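Local structure of sesquisabinene B synthase 2 (Santalum album, 6A2A) at residues V237-T240 and L241-Y244; G291-E295 and P296-E300; A485-S488 and Q489-R493. The protein probably catalyses the magnesium- or manganese-dependent cyclisation of a prenyl diphosphate to sesquisabinene B. All blocks are in the same frame, centred on the assembly; numbering follows the deposited sequence.

Overall arrangement
Followed from the N terminus, the three contacts come in series; none nests in or crosses another. Interaction 1 (237-244) starts helix 239-270 just after the loop from helix 220-232. Interaction 2 (291-300) closes the short turn between helix 281-292 and helix 299-321; its centre lies 24 Å from that of interaction 1, and P296 rests on the same helix 239-270 that interaction 1 begins. Interaction 3 (485-493) closes the loop between helix 477-485 and helix 489-510, its centre 48 Å from interaction 1 and 39 Å from interaction 2, across the chain's centre from both. Interactions 2 and 3 both belong to the metal-binding part of the synthase.

Interaction 1 (V237-T240 and L241-Y244); sequences VNLT and LLRY
N238 gives two acceptors to the first turn of the helix that follows it. Its side-chain OD1 takes the backbone N-H of L241 at 3.0 Å, a nearly straight bond with an N-H...O angle of 166°, although the donor is tilted from the plane of the amide. Its main-chain O receives L242 N at 2.9 Å. The carboxamide is brought over the helix end because CG is anti to the backbone N (chi1 -176°), and its CB and OD1 then lie against CB of L241, the two side chains crossing at about a right angle. The N-H of N238 itself is taken by the hydroxyl of Y231 on helix 220-232.

This is an N-cap: an asparagine side chain stands in for the missing preceding turn at the start of helix 239-270 in this alpha-helical terpene synthase. The regular pattern then takes over. R243 N bonds to L239 O, and Y244 N reaches T240 O at 3.0 Å. The side chain of R243 also folds back over L239 O, with CG 3.0 Å from that oxygen, while its guanidinium leaves the contact to form a salt bridge through NE with OE2 of E565 near the C terminus.

Apolar contact is lighter and lies around L242. CD2 of this leucine touches CG2 of V237 at 4.2 Å, and CD2 of L239 comes within 4.4 Å of CD2 of L242. Y231 packs on V237, L241 and L242 together, F84 of helix 78-90 meets both N238 and L241, and Y244 extends to L93 and K65.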
# COMPACT_ATOMS: atom_id res chain seq x y z
N VAL A 237 -2.65 -39.37 21.34
CA VAL A 237 -2.87 -38.48 20.18
C VAL A 237 -4.09 -38.96 19.38
O VAL A 237 -4.24 -40.15 19.09
CB VAL A 237 -1.62 -38.39 19.28
CG1 VAL A 237 -1.05 -39.76 18.93
CG2 VAL A 237 -1.91 -37.59 18.02
N ASN A 238 -4.95 -38.01 19.03
CA ASN A 238 -6.04 -38.17 18.09
C ASN A 238 -5.56 -37.70 16.72
O ASN A 238 -5.33 -36.47 16.53
CB ASN A 238 -7.29 -37.39 18.52
CG ASN A 238 -8.51 -37.58 17.63
OD1 ASN A 238 -8.48 -37.31 16.43
ND2 ASN A 238 -9.61 -38.00 18.23
N LEU A 239 -5.46 -38.63 15.76
CA LEU A 239 -4.84 -38.31 14.46
C LEU A 239 -5.72 -37.35 13.66
O LEU A 239 -5.20 -36.63 12.85
CB LEU A 239 -4.57 -39.58 13.64
CG LEU A 239 -3.47 -40.48 14.17
CD1 LEU A 239 -3.41 -41.78 13.37
CD2 LEU A 239 -2.12 -39.79 14.14
N THR A 240 -7.02 -37.40 13.79
CA THR A 240 -7.91 -36.48 13.06
C THR A 240 -7.67 -35.03 13.58
O THR A 240 -7.61 -34.10 12.81
CB THR A 240 -9.39 -36.80 13.28
OG1 THR A 240 -9.72 -38.12 12.82
CG2 THR A 240 -10.29 -35.80 12.59
N LEU A 241 -7.64 -34.89 14.88
CA LEU A 241 -7.39 -33.56 15.50
C LEU A 241 -6.01 -33.07 15.03
O LEU A 241 -5.88 -31.92 14.58
CB LEU A 241 -7.47 -33.64 17.03
CG LEU A 241 -7.17 -32.33 17.76
CD1 LEU A 241 -8.10 -31.21 17.29
CD2 LEU A 241 -7.26 -32.47 19.26
N LEU A 242 -5.00 -33.94 15.10
CA LEU A 242 -3.64 -33.61 14.72
C LEU A 242 -3.62 -33.19 13.26
O LEU A 242 -3.03 -32.14 12.93
CB LEU A 242 -2.67 -34.78 14.97
CG LEU A 242 -1.25 -34.55 14.46
CD1 LEU A 242 -0.57 -33.41 15.24
CD2 LEU A 242 -0.40 -35.81 14.54
N ARG A 243 -4.25 -33.98 12.39
CA ARG A 243 -4.27 -33.68 10.99
C ARG A 243 -4.92 -32.31 10.75
O ARG A 243 -4.41 -31.51 9.93
CB ARG A 243 -5.03 -34.78 10.24
CG ARG A 243 -4.21 -36.05 10.03
CD ARG A 243 -5.06 -37.22 9.50
NE ARG A 243 -5.65 -36.94 8.19
CZ ARG A 243 -6.90 -37.26 7.84
NH1 ARG A 243 -7.40 -36.79 6.70
NH2 ARG A 243 -7.65 -37.99 8.64
N TYR A 244 -6.04 -32.02 11.40
CA TYR A 244 -6.72 -30.74 11.25
C TYR A 244 -5.81 -29.59 11.76
O TYR A 244 -5.77 -28.53 11.13
CB TYR A 244 -8.05 -30.69 12.00
CG TYR A 244 -8.78 -29.38 11.83
CD1 TYR A 244 -9.14 -28.92 10.57
CD2 TYR A 244 -9.03 -28.56 12.91
CE1 TYR A 244 -9.74 -27.68 10.40
CE2 TYR A 244 -9.65 -27.33 12.75
CZ TYR A 244 -9.98 -26.88 11.49
OH TYR A 244 -10.64 -25.70 11.34

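Interaction 2 (G291-E295 and P296-E300); sequences GMLFE and PNLGE
L293 lays its CD1 methyl against CB of L298 at 3.9 Å, the two leucine side chains crossing at about a right angle. They close a tight interhelical turn in the alpha-helical terpene synthase fold: helix 281-292 ends at M292, L293 is the first residue to leave helical geometry, and L298 occupies the N-cap position of helix 299-321. CG of L293 sits between its backbone N and carbonyl carbon (chi1 73°), which sends CD1 across the turn. F524 of helix 521-535 packs on both leucines.

One backbone bond spans the turn, from L298 N to E295 O at 3.0 Å, with the donor well above the carbonyl plane. The same oxygen also accepts from NH1 of R302, which takes L293 O as well, so a single arginine grips the linker at two points. P296, next in the chain, rests on V252 and F255 of helix 239-270.

E295 bends back at chi2 (84°) over the preceding residue. Its CD lies 3.8 Å above one face of the F294 ring, displaced toward the rim, and its OE1 receives a weak hydrogen bond from F294 N at 3.1 Å.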
# COMPACT_ATOMS: atom_id res chain seq x y z
N GLY A 291 1.82 -12.69 17.93
CA GLY A 291 1.55 -13.01 19.32
C GLY A 291 0.36 -12.24 19.88
O GLY A 291 -0.43 -12.78 20.66
N MET A 292 0.21 -10.98 19.51
CA MET A 292 -0.89 -10.15 19.96
C MET A 292 -2.21 -10.64 19.37
O MET A 292 -3.19 -10.70 20.09
CB MET A 292 -0.68 -8.66 19.59
CG MET A 292 -1.82 -7.78 19.97
SD MET A 292 -1.46 -6.06 19.39
CE MET A 292 -2.83 -5.21 20.13
N LEU A 293 -2.24 -10.96 18.08
CA LEU A 293 -3.47 -11.42 17.42
C LEU A 293 -3.03 -12.16 16.16
O LEU A 293 -2.29 -11.64 15.35
CB LEU A 293 -4.45 -10.25 17.15
CG LEU A 293 -4.12 -9.25 16.04
CD1 LEU A 293 -5.19 -8.18 15.89
CD2 LEU A 293 -2.78 -8.53 16.23
N PHE A 294 -3.44 -13.44 16.04
CA PHE A 294 -3.03 -14.25 14.91
C PHE A 294 -4.20 -14.54 13.94
O PHE A 294 -3.95 -14.94 12.79
CB PHE A 294 -2.39 -15.57 15.39
CG PHE A 294 -3.45 -16.53 15.89
CD1 PHE A 294 -4.13 -17.34 15.01
CD2 PHE A 294 -3.79 -16.57 17.23
CE1 PHE A 294 -5.12 -18.20 15.47
CE2 PHE A 294 -4.85 -17.36 17.68
CZ PHE A 294 -5.47 -18.20 16.80
N GLU A 295 -5.45 -14.39 14.38
CA GLU A 295 -6.58 -14.86 13.59
C GLU A 295 -6.66 -14.18 12.22
O GLU A 295 -6.57 -12.96 12.06
CB GLU A 295 -7.90 -14.67 14.34
CG GLU A 295 -7.94 -15.36 15.67
CD GLU A 295 -7.37 -14.69 16.91
OE1 GLU A 295 -6.45 -13.83 16.83
OE2 GLU A 295 -7.75 -15.17 18.00
N PRO A 296 -6.88 -14.98 11.17
CA PRO A 296 -7.07 -14.42 9.87
C PRO A 296 -8.10 -13.29 9.78
O PRO A 296 -7.85 -12.30 9.01
CB PRO A 296 -7.57 -15.58 9.03
CG PRO A 296 -6.99 -16.77 9.68
CD PRO A 296 -6.81 -16.43 11.14
N ASN A 297 -9.20 -13.37 10.53
CA ASN A 297 -10.27 -12.40 10.31
C ASN A 297 -9.88 -11.03 10.89
O ASN A 297 -10.65 -10.08 10.75
CB ASN A 297 -11.61 -12.84 10.89
CG ASN A 297 -12.32 -13.84 9.99
OD1 ASN A 297 -12.02 -13.97 8.81
ND2 ASN A 297 -13.28 -14.55 10.56
N LEU A 298 -8.75 -10.96 11.59
CA LEU A 298 -8.24 -9.68 12.10
C LEU A 298 -7.00 -9.24 11.32
O LEU A 298 -6.23 -8.44 11.88
CB LEU A 298 -7.92 -9.82 13.58
CG LEU A 298 -9.14 -9.77 14.51
CD1 LEU A 298 -8.80 -10.24 15.92
CD2 LEU A 298 -9.68 -8.35 14.51
N GLY A 299 -6.83 -9.68 10.06
CA GLY A 299 -5.70 -9.32 9.22
C GLY A 299 -5.45 -7.82 9.11
O GLY A 299 -4.33 -7.35 9.26
N GLU A 300 -6.47 -7.05 8.75
CA GLU A 300 -6.25 -5.62 8.56
C GLU A 300 -5.77 -4.93 9.85
O GLU A 300 -4.91 -4.01 9.76
CB GLU A 300 -7.52 -4.90 8.10
CG GLU A 300 -7.72 -5.07 6.60
CD GLU A 300 -8.80 -4.16 6.07
OE1 GLU A 300 -9.99 -4.45 6.34
OE2 GLU A 300 -8.44 -3.11 5.51

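Interaction 3 (A485-S488 and Q489-R493); sequences AGAS and QEVAR
S488 holds the start of helix 489-510 with two acceptors. Its hydroxyl OG takes the N-H of V491 at 3.1 Å in a nearly straight bond (161°), and its carbonyl O receives A492 N at 2.9 Å. S488 is thus a serine N-cap, its side chain serving an amide of the first turn. With chi1 at 62°, OG lies between the backbone N and the carbonyl carbon, from where it faces V491 N. A water sits 2.9 Å from OG and donates a weak bond to OE1 of E490, linking the cap to that carboxylate.

OE1 of Q489, the first helical residue, accepts from NE of R493 one turn later at 3.1 Å, on a lone pair in the amide plane and at the edge of the guanidinium. The NE2 of Q489 turns the other way, toward a weak bond with OE2 of E490.

Packing around the cap is modest. CG2 of V491 lies 3.3 Å from S488 OG, while its other methyl, CG1, meets CB of A487 at 3.8 Å. Without the S488 hydroxyl, as with an alanine here, V491 N would probably lose its capping acceptor and the water its link to the cap, and the first turn could fray.

Two residues before the cap, G486 leaves helix 477-485 with positive phi. A492 turns its methyl back onto that helix, against I478, Y481 and M482, and R493 donates through NH1 to the carbonyl O of L462 at the end of helix 447-462, with Y538 as its cation-pi partner after helix 521-535.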
# COMPACT_ATOMS: atom_id res chain seq x y z
N ALA A 485 15.99 1.03 47.40
CA ALA A 485 16.07 0.24 48.59
C ALA A 485 17.46 -0.11 49.00
O ALA A 485 17.65 -0.59 50.07
CB ALA A 485 15.23 -1.02 48.38
N GLY A 486 18.44 0.10 48.14
CA GLY A 486 19.78 -0.32 48.40
C GLY A 486 19.85 -1.84 48.32
O GLY A 486 20.62 -2.48 49.00
N ALA A 487 19.07 -2.43 47.45
CA ALA A 487 19.02 -3.85 47.34
C ALA A 487 20.02 -4.37 46.36
O ALA A 487 20.51 -3.65 45.56
CB ALA A 487 17.64 -4.27 46.95
N SER A 488 20.30 -5.65 46.41
CA SER A 488 21.22 -6.25 45.48
C SER A 488 20.55 -6.56 44.18
O SER A 488 19.36 -6.55 44.10
CB SER A 488 21.73 -7.54 46.03
OG SER A 488 20.69 -8.44 46.20
N GLN A 489 21.32 -6.92 43.18
CA GLN A 489 20.75 -7.26 41.91
C GLN A 489 19.84 -8.44 42.04
O GLN A 489 18.78 -8.41 41.51
CB GLN A 489 21.81 -7.54 40.87
CG GLN A 489 21.34 -7.44 39.45
CD GLN A 489 20.78 -8.73 38.91
OE1 GLN A 489 19.84 -8.75 38.17
NE2 GLN A 489 21.39 -9.83 39.29
N GLU A 490 20.22 -9.46 42.78
CA GLU A 490 19.37 -10.62 42.94
C GLU A 490 18.07 -10.34 43.69
O GLU A 490 17.03 -10.81 43.32
CB GLU A 490 20.13 -11.75 43.63
CG GLU A 490 21.42 -12.08 42.93
CD GLU A 490 22.50 -11.02 43.06
OE1 GLU A 490 22.71 -10.48 44.15
OE2 GLU A 490 23.16 -10.72 42.07
N VAL A 491 18.16 -9.56 44.74
CA VAL A 491 17.00 -9.24 45.54
C VAL A 491 16.08 -8.37 44.72
O VAL A 491 14.89 -8.54 44.76
CB VAL A 491 17.40 -8.50 46.80
CG1 VAL A 491 16.23 -7.80 47.42
CG2 VAL A 491 17.99 -9.46 47.80
N ALA A 492 16.65 -7.44 43.98
CA ALA A 492 15.86 -6.56 43.16
C ALA A 492 15.17 -7.29 42.00
O ALA A 492 14.06 -7.01 41.70
CB ALA A 492 16.71 -5.43 42.66
N ARG A 493 15.85 -8.24 41.39
CA ARG A 493 15.27 -9.03 40.33
C ARG A 493 14.11 -9.82 40.90
O ARG A 493 13.09 -9.90 40.30
CB ARG A 493 16.30 -9.95 39.70
CG ARG A 493 15.77 -10.82 38.58
CD ARG A 493 16.83 -11.53 37.73
NE ARG A 493 17.65 -10.62 36.95
CZ ARG A 493 17.38 -10.26 35.71
NH1 ARG A 493 16.34 -10.73 35.10
NH2 ARG A 493 18.15 -9.43 35.10
O HOH W 1 21.81 -10.76 47.44